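Local coordinates for protein phiAB6 tailspike (Unidentified phage, PDB 5JS4) that fragments the exopolysaccharide of Acinetobacter baumannii, working as the trimeric, beta-helical tailspike of a bacteriophage, at residues 200-204 against 205-209; 234-237 against 238-242; 243-246 against 247-250; 267-270 against 271-274; 510-513 against 514-518. All coordinates share one frame; numbering follows the deposited sequence.

Interaction 1 (200-204 against 205-209); sequences VRSTV and VNNTS
Ser-202 and Asn-207 face each other across the bend that follows strand 199-202, and their pairing illustrates how a loop can be held by its polar side chains. The tight part lies on the inner side of the bend. There Asn-207 ND2 donates to Ser-202 OG over 3.0 Å, in a nearly straight bond (164°) with the hydroxyl oxygen lying in the plane of the amide. Ser-202 holds its oxygen anti to the backbone N (chi1 -180°), which turns it forward to the carbonyl of Val-204, and OG in turn donates a hydrogen bond to Val-204 O at 2.8 Å, using an in-plane lone pair of that oxygen. The other end of the same amide is just as busy: Asn-207 OD1 accepts from Ser-209 N at 3.0 Å, the firm bond that makes an Asx turn, and from Ser-209 OG at 2.7 Å. Both buried residues, Ser-202 and Asn-207, rest against Trp-218 of the adjoining strand.

The outer side is looser. Val-204 brings CG2 within 3.6 Å of Asn-207 ND2, but it and Val-205 are largely exposed, and Asn-206 turns its side chain away with the backbone in a left-handed helical conformation.

Read in sequence, the relay of amide to hydroxyl to carbonyl is probably cooperative. It fixes which end of the Asn-207 amide is nitrogen, since OD1 faces two donors. Ser-209 OG is also hydrogen-bonded to Thr-216 O; with a single proton for two acceptors, its two bonds are probably shared or alternate.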
loop_
_atom_site.group_PDB
_atom_site.type_symbol
_atom_site.label_atom_id
_atom_site.label_comp_id
_atom_site.label_asym_id
_atom_site.label_seq_id
_atom_site.Cartn_x
_atom_site.Cartn_y
_atom_site.Cartn_z
ATOM N N VAL A 200 56.149 29.436 -25.174
ATOM C CA VAL A 200 55.470 28.965 -26.374
ATOM C C VAL A 200 56.437 28.142 -27.215
ATOM O O VAL A 200 57.650 28.359 -27.187
ATOM C CB VAL A 200 54.866 30.115 -27.214
ATOM C CG1 VAL A 200 53.669 30.721 -26.495
ATOM C CG2 VAL A 200 55.901 31.186 -27.541
ATOM N N ARG A 201 55.871 27.195 -27.954
ATOM C CA ARG A 201 56.612 26.257 -28.778
ATOM C C ARG A 201 56.157 26.443 -30.218
ATOM O O ARG A 201 54.958 26.471 -30.485
ATOM C CB ARG A 201 56.300 24.843 -28.294
ATOM C CG ARG A 201 56.700 23.703 -29.211
ATOM C CD ARG A 201 56.224 22.403 -28.590
ATOM N NE ARG A 201 56.453 21.244 -29.439
ATOM C CZ ARG A 201 56.293 19.980 -29.047
ATOM N NH1 ARG A 201 55.899 19.698 -27.808
ATOM N NH2 ARG A 201 56.526 18.990 -29.900
ATOM N N SER A 202 57.103 26.570 -31.141
ATOM C CA SER A 202 56.761 26.693 -32.555
ATOM C C SER A 202 56.305 25.350 -33.111
ATOM O O SER A 202 56.962 24.329 -32.903
ATOM C CB SER A 202 57.944 27.198 -33.369
ATOM O OG SER A 202 57.579 27.307 -34.736
ATOM N N THR A 203 55.183 25.365 -33.823
ATOM C CA THR A 203 54.636 24.159 -34.442
ATOM C C THR A 203 54.895 24.129 -35.950
ATOM O O THR A 203 54.464 23.197 -36.635
ATOM C CB THR A 203 53.123 24.045 -34.181
ATOM O OG1 THR A 203 52.442 25.179 -34.732
ATOM C CG2 THR A 203 52.842 23.967 -32.684
ATOM N N VAL A 204 55.603 25.139 -36.457
ATOM C CA VAL A 204 55.904 25.241 -37.887
ATOM C C VAL A 204 57.370 25.593 -38.131
ATOM O O VAL A 204 58.032 26.188 -37.279
ATOM C CB VAL A 204 55.007 26.288 -38.586
ATOM C CG1 VAL A 204 53.545 25.876 -38.498
ATOM C CG2 VAL A 204 55.206 27.677 -37.994
ATOM N N VAL A 205 57.863 25.220 -39.309
ATOM C CA VAL A 205 59.208 25.593 -39.746
ATOM C C VAL A 205 59.228 27.068 -40.134
ATOM O O VAL A 205 58.183 27.648 -40.423
ATOM C CB VAL A 205 59.692 24.744 -40.949
ATOM C CG1 VAL A 205 59.649 23.260 -40.609
ATOM C CG2 VAL A 205 58.871 25.032 -42.204
ATOM N N ASN A 206 60.417 27.666 -40.137
ATOM C CA ASN A 206 60.602 29.050 -40.591
ATOM C C ASN A 206 59.650 30.040 -39.926
ATOM O O ASN A 206 59.093 30.914 -40.590
ATOM C CB ASN A 206 60.440 29.144 -42.117
ATOM C CG ASN A 206 61.427 28.281 -42.875
ATOM O OD1 ASN A 206 61.054 27.584 -43.823
ATOM N ND2 ASN A 206 62.693 28.329 -42.478
ATOM N N ASN A 207 59.464 29.909 -38.616
ATOM C CA ASN A 207 58.499 30.746 -37.911
ATOM C C ASN A 207 59.063 32.140 -37.640
ATOM O O ASN A 207 60.057 32.293 -36.930
ATOM C CB ASN A 207 58.058 30.073 -36.608
ATOM C CG ASN A 207 56.759 30.638 -36.064
ATOM O OD1 ASN A 207 56.384 31.778 -36.352
ATOM N ND2 ASN A 207 56.063 29.840 -35.263
ATOM N N THR A 208 58.423 33.153 -38.224
ATOM C CA THR A 208 58.823 34.544 -38.032
ATOM C C THR A 208 57.673 35.392 -37.485
ATOM O O THR A 208 57.731 36.621 -37.527
ATOM C CB THR A 208 59.332 35.155 -39.353
ATOM O OG1 THR A 208 58.293 35.102 -40.336
ATOM C CG2 THR A 208 60.548 34.391 -39.864
ATOM N N SER A 209 56.633 34.734 -36.972
ATOM C CA SER A 209 55.472 35.425 -36.423
ATOM C C SER A 209 55.679 35.678 -34.933
ATOM O O SER A 209 56.180 34.817 -34.211
ATOM C CB SER A 209 54.200 34.604 -36.645
ATOM O OG SER A 209 54.260 33.369 -35.952
#

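Interaction 2 (234-237 against 238-242); sequences ITQS and VINGN
Thr-235 and Val-238 meet at the N-terminus of a single-turn helix, 236-239, with Thr-235 as its N-cap directly after the short strand 234-235. The cap and the backbone bonds of the first turn form one group. The capping bond runs from Val-238 N to Thr-235 OG1 at 3.3 Å and is weak; Thr-235 O receives weak backbone bonds from the amides of Val-238 and Ile-239. The stronger helical link is Asn-240 N to Gln-236 O, at 2.8 Å. Holding OG1 between its own N and carbonyl carbon (chi1 61°) points the Thr-235 hydroxyl oxygen forward to the amide of Val-238.

Apolar contacts form a second group. Ile-234 brings CD1 against two helix side chains, 3.6 Å from Ile-239 CG1 and 4.0 Å from Val-238 CG1, crossing both at about a right angle.

The third group is amide to amide and belongs to the trimer. Gln-236 OE1 accepts from Asn-240 ND2 of the second subunit, while Asn-240 ND2 gives to Gln-236 OE1 of the third subunit, also bonding Asp-229 of that chain. Bonds inside each chain and between chains thus link the amides of the three subunits. The intrachain link is Gln-236 NE2 to Asn-240 OD1, 3.0 Å and nearly straight at 169°, with the amides 56° apart and the donor standing above the Asn-240 carbonyl plane.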
loop_
_atom_site.group_PDB
_atom_site.type_symbol
_atom_site.label_atom_id
_atom_site.label_comp_id
_atom_site.label_asym_id
_atom_site.label_seq_id
_atom_site.Cartn_x
_atom_site.Cartn_y
_atom_site.Cartn_z
ATOM N N ILE A 234 46.076 10.429 -24.218
ATOM C CA ILE A 234 45.166 11.528 -24.518
ATOM C C ILE A 234 45.613 12.743 -23.728
ATOM O O ILE A 234 46.348 12.618 -22.744
ATOM C CB ILE A 234 43.704 11.195 -24.154
ATOM C CG1 ILE A 234 43.552 11.039 -22.634
ATOM C CG2 ILE A 234 43.240 9.958 -24.913
ATOM C CD1 ILE A 234 42.158 10.681 -22.178
ATOM N N THR A 235 45.162 13.916 -24.152
ATOM C CA THR A 235 45.506 15.149 -23.456
ATOM C C THR A 235 44.704 15.305 -22.171
ATOM O O THR A 235 43.602 14.766 -22.034
ATOM C CB THR A 235 45.243 16.392 -24.321
ATOM O OG1 THR A 235 43.849 16.461 -24.642
ATOM C CG2 THR A 235 46.073 16.351 -25.595
ATOM N N GLN A 236 45.259 16.066 -21.236
ATOM C CA GLN A 236 44.531 16.442 -20.032
ATOM C C GLN A 236 43.258 17.220 -20.384
ATOM O O GLN A 236 42.261 17.141 -19.662
ATOM C CB GLN A 236 45.426 17.265 -19.102
ATOM C CG GLN A 236 44.799 17.588 -17.754
ATOM C CD GLN A 236 44.540 16.344 -16.926
ATOM O OE1 GLN A 236 45.383 15.451 -16.862
ATOM N NE2 GLN A 236 43.372 16.273 -16.295
ATOM N N SER A 237 43.290 17.956 -21.496
ATOM C CA SER A 237 42.107 18.665 -21.987
ATOM C C SER A 237 40.906 17.726 -22.130
ATOM O O SER A 237 39.796 18.066 -21.725
ATOM C CB SER A 237 42.397 19.345 -23.328
ATOM O OG SER A 237 41.286 20.114 -23.751
ATOM N N VAL A 238 41.135 16.545 -22.702
ATOM C CA VAL A 238 40.073 15.550 -22.871
ATOM C C VAL A 238 39.586 15.037 -21.515
ATOM O O VAL A 238 38.380 14.936 -21.277
ATOM C CB VAL A 238 40.533 14.368 -23.753
ATOM C CG1 VAL A 238 39.487 13.258 -23.775
ATOM C CG2 VAL A 238 40.809 14.845 -25.170
ATOM N N ILE A 239 40.524 14.722 -20.627
ATOM C CA ILE A 239 40.176 14.238 -19.292
ATOM C C ILE A 239 39.348 15.281 -18.530
ATOM O O ILE A 239 38.436 14.925 -17.780
ATOM C CB ILE A 239 41.437 13.819 -18.504
ATOM C CG1 ILE A 239 42.042 12.561 -19.141
ATOM C CG2 ILE A 239 41.114 13.559 -17.037
ATOM C CD1 ILE A 239 43.399 12.165 -18.598
ATOM N N ASN A 240 39.639 16.562 -18.754
ATOM C CA ASN A 240 38.878 17.653 -18.134
ATOM C C ASN A 240 37.445 17.793 -18.664
ATOM O O ASN A 240 36.685 18.634 -18.186
ATOM C CB ASN A 240 39.619 18.986 -18.303
ATOM C CG ASN A 240 40.863 19.087 -17.438
ATOM O OD1 ASN A 240 41.117 18.245 -16.572
ATOM N ND2 ASN A 240 41.647 20.134 -17.667
ATOM N N GLY A 241 37.084 16.986 -19.660
ATOM C CA GLY A 241 35.701 16.895 -20.117
ATOM C C GLY A 241 34.879 15.848 -19.382
ATOM O O GLY A 241 33.689 15.706 -19.647
ATOM N N ASN A 242 35.498 15.110 -18.459
ATOM C CA ASN A 242 34.782 14.069 -17.709
ATOM C C ASN A 242 33.741 14.637 -16.751
ATOM O O ASN A 242 32.635 14.110 -16.652
ATOM C CB ASN A 242 35.757 13.182 -16.919
ATOM C CG ASN A 242 36.558 12.225 -17.792
ATOM O OD1 ASN A 242 37.552 11.656 -17.331
ATOM N ND2 ASN A 242 36.133 12.015 -19.030
#

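Interaction 3 (243-246 against 247-250)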
loop_
_atom_site.group_PDB
_atom_site.type_symbol
_atom_site.label_atom_id
_atom_site.label_comp_id
_atom_site.label_asym_id
_atom_site.label_seq_id
_atom_site.Cartn_x
_atom_site.Cartn_y
_atom_site.Cartn_z
ATOM N N LEU A 243 34.107 15.700 -16.042
ATOM C CA LEU A 243 33.215 16.359 -15.094
ATOM C C LEU A 243 33.458 17.860 -15.146
ATOM O O LEU A 243 34.582 18.316 -14.932
ATOM C CB LEU A 243 33.455 15.828 -13.676
ATOM C CG LEU A 243 32.723 16.521 -12.519
ATOM C CD1 LEU A 243 31.216 16.372 -12.639
ATOM C CD2 LEU A 243 33.209 15.965 -11.191
ATOM N N ILE A 244 32.400 18.612 -15.445
ATOM C CA ILE A 244 32.448 20.068 -15.508
ATOM C C ILE A 244 31.462 20.607 -14.474
ATOM O O ILE A 244 30.333 20.132 -14.387
ATOM C CB ILE A 244 32.075 20.582 -16.918
ATOM C CG1 ILE A 244 32.985 19.949 -17.974
ATOM C CG2 ILE A 244 32.181 22.098 -16.987
ATOM C CD1 ILE A 244 32.463 20.059 -19.389
ATOM N N THR A 245 31.897 21.584 -13.682
ATOM C CA THR A 245 31.056 22.191 -12.647
ATOM C C THR A 245 31.065 23.708 -12.791
ATOM O O THR A 245 31.758 24.256 -13.646
ATOM C CB THR A 245 31.531 21.836 -11.218
ATOM O OG1 THR A 245 32.654 22.649 -10.862
ATOM C CG2 THR A 245 31.904 20.360 -11.099
ATOM N N VAL A 246 30.306 24.383 -11.935
ATOM C CA VAL A 246 30.312 25.845 -11.907
ATOM C C VAL A 246 31.701 26.416 -11.593
ATOM O O VAL A 246 32.003 27.544 -11.976
ATOM C CB VAL A 246 29.257 26.423 -10.934
ATOM C CG1 VAL A 246 27.852 26.100 -11.428
ATOM C CG2 VAL A 246 29.467 25.924 -9.507
ATOM N N ASP A 247 32.544 25.637 -10.914
ATOM C CA ASP A 247 33.927 26.053 -10.641
ATOM C C ASP A 247 34.712 26.316 -11.927
ATOM O O ASP A 247 35.588 27.181 -11.952
ATOM C CB ASP A 247 34.665 25.012 -9.796
ATOM C CG ASP A 247 34.063 24.836 -8.414
ATOM O OD1 ASP A 247 33.050 25.499 -8.097
ATOM O OD2 ASP A 247 34.610 24.027 -7.638
ATOM N N ASN A 248 34.384 25.585 -12.994
ATOM C CA ASN A 248 35.026 25.788 -14.297
ATOM C C ASN A 248 34.775 27.187 -14.842
ATOM O O ASN A 248 35.559 27.686 -15.641
ATOM C CB ASN A 248 34.538 24.781 -15.346
ATOM C CG ASN A 248 35.159 23.410 -15.187
ATOM O OD1 ASN A 248 35.997 22.992 -15.986
ATOM N ND2 ASN A 248 34.730 22.692 -14.180
ATOM N N PHE A 249 33.676 27.801 -14.410
ATOM C CA PHE A 249 33.252 29.106 -14.903
ATOM C C PHE A 249 33.470 30.220 -13.883
ATOM O O PHE A 249 32.890 31.302 -13.997
ATOM C CB PHE A 249 31.792 29.012 -15.349
ATOM C CG PHE A 249 31.598 28.063 -16.488
ATOM C CD1 PHE A 249 31.401 26.708 -16.258
ATOM C CD2 PHE A 249 31.680 28.513 -17.796
ATOM C CE1 PHE A 249 31.256 25.825 -17.313
ATOM C CE2 PHE A 249 31.539 27.637 -18.856
ATOM C CZ PHE A 249 31.324 26.290 -18.614
ATOM N N GLY A 250 34.323 29.954 -12.898
ATOM C CA GLY A 250 34.773 30.978 -11.961
ATOM C C GLY A 250 33.991 31.101 -10.667
ATOM O O GLY A 250 34.179 32.068 -9.928
#
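Ile-244 and Asn-248 cross at about a right angle, with Ile-244 CG2 set 3.7 Å from Asn-248 CG, at the turn that carries the chain into a short 3-10 segment. The same methyl also reaches Phe-249, 3.9 Å from CE1, coming at the ring obliquely. The edge of that ring is turned instead toward backbone oxygens: Thr-245 O lies near the ring plane, 3.6 Å from CD1, and Val-246 O is also at the edge, where the ring hydrogens carry slight positive charge.

Thr-245 and Asp-247 pass obliquely. With OG1 placed between its backbone N and carbonyl carbon (chi1 79°), Thr-245 leans over the following peptides, and OG1 accepts from Asp-247 N at 3.0 Å: an ST turn. This oxygen is doubly engaged, for it also bonds Asn-242 OD1 of the third subunit. The carboxylate of Asp-247 is turned elsewhere, its OD1 pairing with Tyr-284 OH. Two backbone bonds of 3-10 spacing complete the turn, Asn-248 N to Thr-245 O and Phe-249 N to Val-246 O, each 3.0 Å long.

Around this turn the fold closes on several sides. Val-246 packs on Phe-263 of helix 260-268 and on Leu-276 of strand 275-277, while its backbone bonds Tyr-277. Phe-249 meets Ala-265 and the Tyr-266 ring of the helix, and stacks edge-to-face with Tyr-232 of the third subunit, so the turn is wedged between helix 260-268, strand 275-277 and a neighbouring chain.

Interaction 4 (267-270 against 271-274)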
loop_
_atom_site.group_PDB
_atom_site.type_symbol
_atom_site.label_atom_id
_atom_site.label_comp_id
_atom_site.label_asym_id
_atom_site.label_seq_id
_atom_site.Cartn_x
_atom_site.Cartn_y
_atom_site.Cartn_z
ATOM N N CYS A 267 25.412 27.537 -17.633
ATOM C CA CYS A 267 24.177 27.187 -18.334
ATOM C C CYS A 267 24.151 27.682 -19.780
ATOM O O CYS A 267 23.444 27.116 -20.612
ATOM C CB CYS A 267 22.963 27.717 -17.571
ATOM S SG CYS A 267 22.781 26.976 -15.933
ATOM N N ASP A 268 24.919 28.732 -20.071
ATOM C CA ASP A 268 25.018 29.281 -21.426
ATOM C C ASP A 268 26.110 28.608 -22.263
ATOM O O ASP A 268 26.176 28.813 -23.476
ATOM C CB ASP A 268 25.297 30.786 -21.367
ATOM C CG ASP A 268 24.156 31.579 -20.753
ATOM O OD1 ASP A 268 23.061 31.019 -20.527
ATOM O OD2 ASP A 268 24.361 32.780 -20.499
ATOM N N SER A 269 26.959 27.806 -21.620
ATOM C CA SER A 269 28.117 27.204 -22.282
ATOM C C SER A 269 27.744 26.068 -23.226
ATOM O O SER A 269 26.842 25.283 -22.941
ATOM C CB SER A 269 29.107 26.672 -21.239
ATOM O OG SER A 269 30.154 25.943 -21.858
ATOM N N ALA A 270 28.481 25.972 -24.330
ATOM C CA ALA A 270 28.352 24.870 -25.286
ATOM C C ALA A 270 28.967 23.563 -24.783
ATOM O O ALA A 270 28.772 22.513 -25.392
ATOM C CB ALA A 270 29.012 25.256 -26.599
ATOM N N LEU A 271 29.718 23.632 -23.689
ATOM C CA LEU A 271 30.513 22.498 -23.224
ATOM C C LEU A 271 29.811 21.654 -22.166
ATOM O O LEU A 271 30.226 20.526 -21.905
ATOM C CB LEU A 271 31.836 22.999 -22.649
ATOM C CG LEU A 271 32.674 23.866 -23.592
ATOM C CD1 LEU A 271 33.661 24.707 -22.803
ATOM C CD2 LEU A 271 33.383 23.006 -24.626
ATOM N N THR A 272 28.763 22.197 -21.551
ATOM C CA THR A 272 28.128 21.552 -20.403
ATOM C C THR A 272 26.974 20.628 -20.804
ATOM O O THR A 272 26.326 20.828 -21.835
ATOM C CB THR A 272 27.638 22.603 -19.393
ATOM O OG1 THR A 272 26.840 23.577 -20.074
ATOM C CG2 THR A 272 28.821 23.304 -18.732
ATOM N N GLY A 273 26.726 19.617 -19.974
ATOM C CA GLY A 273 25.739 18.582 -20.274
ATOM C C GLY A 273 24.335 18.884 -19.786
ATOM O O GLY A 273 23.936 20.047 -19.673
ATOM N N GLN A 274 23.585 17.824 -19.496
ATOM C CA GLN A 274 22.179 17.938 -19.107
ATOM C C GLN A 274 21.961 18.740 -17.832
ATOM O O GLN A 274 20.959 19.438 -17.713
ATOM C CB GLN A 274 21.558 16.553 -18.900
ATOM C CG GLN A 274 21.294 15.763 -20.172
ATOM C CD GLN A 274 20.324 14.614 -19.949
ATOM O OE1 GLN A 274 19.577 14.593 -18.966
ATOM N NE2 GLN A 274 20.318 13.662 -20.870
HETATM O O HOH W 1 25.593 22.958 -23.367
#
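Ser-269 and Leu-271 meet through a peptide, for the flat groups that matter here belong to the backbone and not to any ring or carboxylate among the touching side chains. The plane in question is the amide joining Ala-270 to Leu-271. Ser-269 OG sits at its N-H and not over a face, taking the proton of Leu-271 N at 3.0 Å in an almost linear bond (165°). With a hydroxyl oxygen accepting from the amide two residues on, this is an ST turn. It depends on the serine torsion: OG stands anti to the backbone N (chi1 173°), which carries it forward to the amide of Leu-271. The side chain of Leu-271 then runs alongside the hydroxyl, its CB 3.5 Å from Ser-269 OG and its CD1 3.8 Å away, while much of the leucine stays exposed.

The turn follows helix 260-268 and leads into strand 275-277. In right-handed parallel beta-helices of the pectate lyase-like kind, a short helix commonly covers the N-terminal end of the coil, and helix 260-268 is consistent with that role.

On the buried side Thr-272 faces back toward the helix end. Its OG1 lies 3.3 Å from Ser-269 O, but its established partner is Tyr-266 O, in the last part of helix 260-268, to which the hydroxyl donates. A water sits between the two carbonyls, 2.7 Å from Ser-269 O and equally far from Thr-272 O. Further acceptors nearby compete for its two protons, so their distribution is not fixed. Lys-295 NZ donates to Gly-273 O, the next carbonyl of the chain.

Interaction 5 (510-513 against 514-518)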
loop_
_atom_site.group_PDB
_atom_site.type_symbol
_atom_site.label_atom_id
_atom_site.label_comp_id
_atom_site.label_asym_id
_atom_site.label_seq_id
_atom_site.Cartn_x
_atom_site.Cartn_y
_atom_site.Cartn_z
ATOM N N ASP A 510 -17.841 9.742 11.111
ATOM C CA ASP A 510 -19.215 9.627 10.648
ATOM C C ASP A 510 -19.343 10.268 9.270
ATOM O O ASP A 510 -18.655 11.241 8.954
ATOM C CB ASP A 510 -20.175 10.291 11.637
ATOM C CG ASP A 510 -21.627 9.901 11.408
ATOM O OD1 ASP A 510 -21.910 8.940 10.654
ATOM O OD2 ASP A 510 -22.495 10.564 12.010
ATOM N N SER A 511 -20.205 9.695 8.442
ATOM C CA SER A 511 -20.457 10.235 7.118
ATOM C C SER A 511 -21.380 11.446 7.191
ATOM O O SER A 511 -22.169 11.588 8.129
ATOM C CB SER A 511 -21.083 9.170 6.229
ATOM O OG SER A 511 -22.273 8.691 6.818
ATOM N N LEU A 512 -21.256 12.306 6.187
ATOM C CA LEU A 512 -22.135 13.447 5.973
ATOM C C LEU A 512 -23.042 13.122 4.793
ATOM O O LEU A 512 -22.728 12.233 4.003
ATOM C CB LEU A 512 -21.300 14.680 5.632
ATOM C CG LEU A 512 -20.208 15.070 6.622
ATOM C CD1 LEU A 512 -19.303 16.129 6.007
ATOM C CD2 LEU A 512 -20.815 15.558 7.926
ATOM N N PRO A 513 -24.161 13.851 4.645
ATOM C CA PRO A 513 -25.000 13.628 3.462
ATOM C C PRO A 513 -24.316 14.021 2.150
ATOM O O PRO A 513 -24.689 13.522 1.088
ATOM C CB PRO A 513 -26.230 14.514 3.715
ATOM C CG PRO A 513 -25.846 15.450 4.800
ATOM C CD PRO A 513 -24.769 14.793 5.600
ATOM N N THR A 514 -23.333 14.912 2.232
ATOM C CA THR A 514 -22.579 15.352 1.064
ATOM C C THR A 514 -21.238 15.920 1.535
ATOM O O THR A 514 -21.052 16.167 2.726
ATOM C CB THR A 514 -23.383 16.393 0.248
ATOM O OG1 THR A 514 -22.816 16.540 -1.059
ATOM C CG2 THR A 514 -23.430 17.746 0.956
ATOM N N ASN A 515 -20.310 16.115 0.601
ATOM C CA ASN A 515 -18.973 16.643 0.903
ATOM C C ASN A 515 -18.128 15.755 1.819
ATOM O O ASN A 515 -17.284 16.251 2.562
ATOM C CB ASN A 515 -19.051 18.069 1.487
ATOM C CG ASN A 515 -19.390 19.114 0.444
ATOM O OD1 ASN A 515 -19.015 18.988 -0.721
ATOM N ND2 ASN A 515 -20.090 20.167 0.862
ATOM N N ASN A 516 -18.337 14.443 1.767
ATOM C CA ASN A 516 -17.386 13.526 2.390
ATOM C C ASN A 516 -16.094 13.542 1.598
ATOM O O ASN A 516 -16.099 13.807 0.394
ATOM C CB ASN A 516 -17.916 12.097 2.414
ATOM C CG ASN A 516 -19.178 11.955 3.231
ATOM O OD1 ASN A 516 -19.185 12.217 4.435
ATOM N ND2 ASN A 516 -20.254 11.528 2.586
ATOM N N TYR A 517 -14.989 13.265 2.275
ATOM C CA TYR A 517 -13.738 12.981 1.583
ATOM C C TYR A 517 -13.856 11.544 1.089
ATOM O O TYR A 517 -13.649 10.589 1.840
ATOM C CB TYR A 517 -12.533 13.172 2.505
ATOM C CG TYR A 517 -12.091 14.616 2.677
ATOM C CD1 TYR A 517 -13.016 15.661 2.719
ATOM C CD2 TYR A 517 -10.745 14.933 2.827
ATOM C CE1 TYR A 517 -12.608 16.973 2.887
ATOM C CE2 TYR A 517 -10.332 16.242 2.997
ATOM C CZ TYR A 517 -11.266 17.256 3.025
ATOM O OH TYR A 517 -10.864 18.561 3.199
ATOM N N GLY A 518 -14.231 11.406 -0.176
ATOM C CA GLY A 518 -14.584 10.117 -0.746
ATOM C C GLY A 518 -13.397 9.206 -0.965
ATOM O O GLY A 518 -12.359 9.623 -1.491
HETATM O O HOH W 2 -17.326 11.985 6.434
#
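Asn-516 comes back upon Leu-512 because its first two torsions are both near minus sixty (chi1 -62°, chi2 -61°): CG stands beside the backbone N, and the amide is rotated to present its oxygen and nitrogen to one residue. The result is a two-bond pairing in which a side-chain amide behaves like a neighbouring strand's backbone, within the loop that leads to strand 519-523 of the beta-helix. Leu-512 N gives its proton to Asn-516 OD1 at 2.7 Å, nearly straight at 170° and on a lone pair, while Asn-516 ND2 returns a bond to Leu-512 O of 2.9 Å, its donor tilted from the carbonyl plane.

Between these residues the chain bends at Pro-513 and again at Asn-515, which is left-handed helical, with Thr-514 extended between them. Leu-512 CB lies 3.3 Å from Thr-514 O. ND2 of Asn-516 is also bonded to Asn-531 O. Asn-531 lines a malonic acid pocket, so the loop is tied to the backbone of a residue of that pocket. Asn-516 OD1 has a further donor too, a water 2.7 Å away whose second bond, 2.9 Å long, goes to Asp-510 O.

From the N terminus, the five contacts follow in series, each closing its own short bend, and none crosses or encloses another. Interaction 1 turns the chain between strands 199-202 and 218-220 of the N-terminal sheet. The centres of interaction 1 and interaction 2 are about 25 Å apart. Interaction 2 forms the single-turn helix at the trimer interface, and its residues run straight into interaction 3. Interactions 3 and 4 touch directly: Ile-244 CD1 is 3.4 Å from Leu-271 O, and Phe-249 CZ is 3.5 Å from Ser-269 CB, joining the turns before and after helix 260-268. Interaction 5 lies far along the beta-helix, its centre about 53 Å from that of interaction 4.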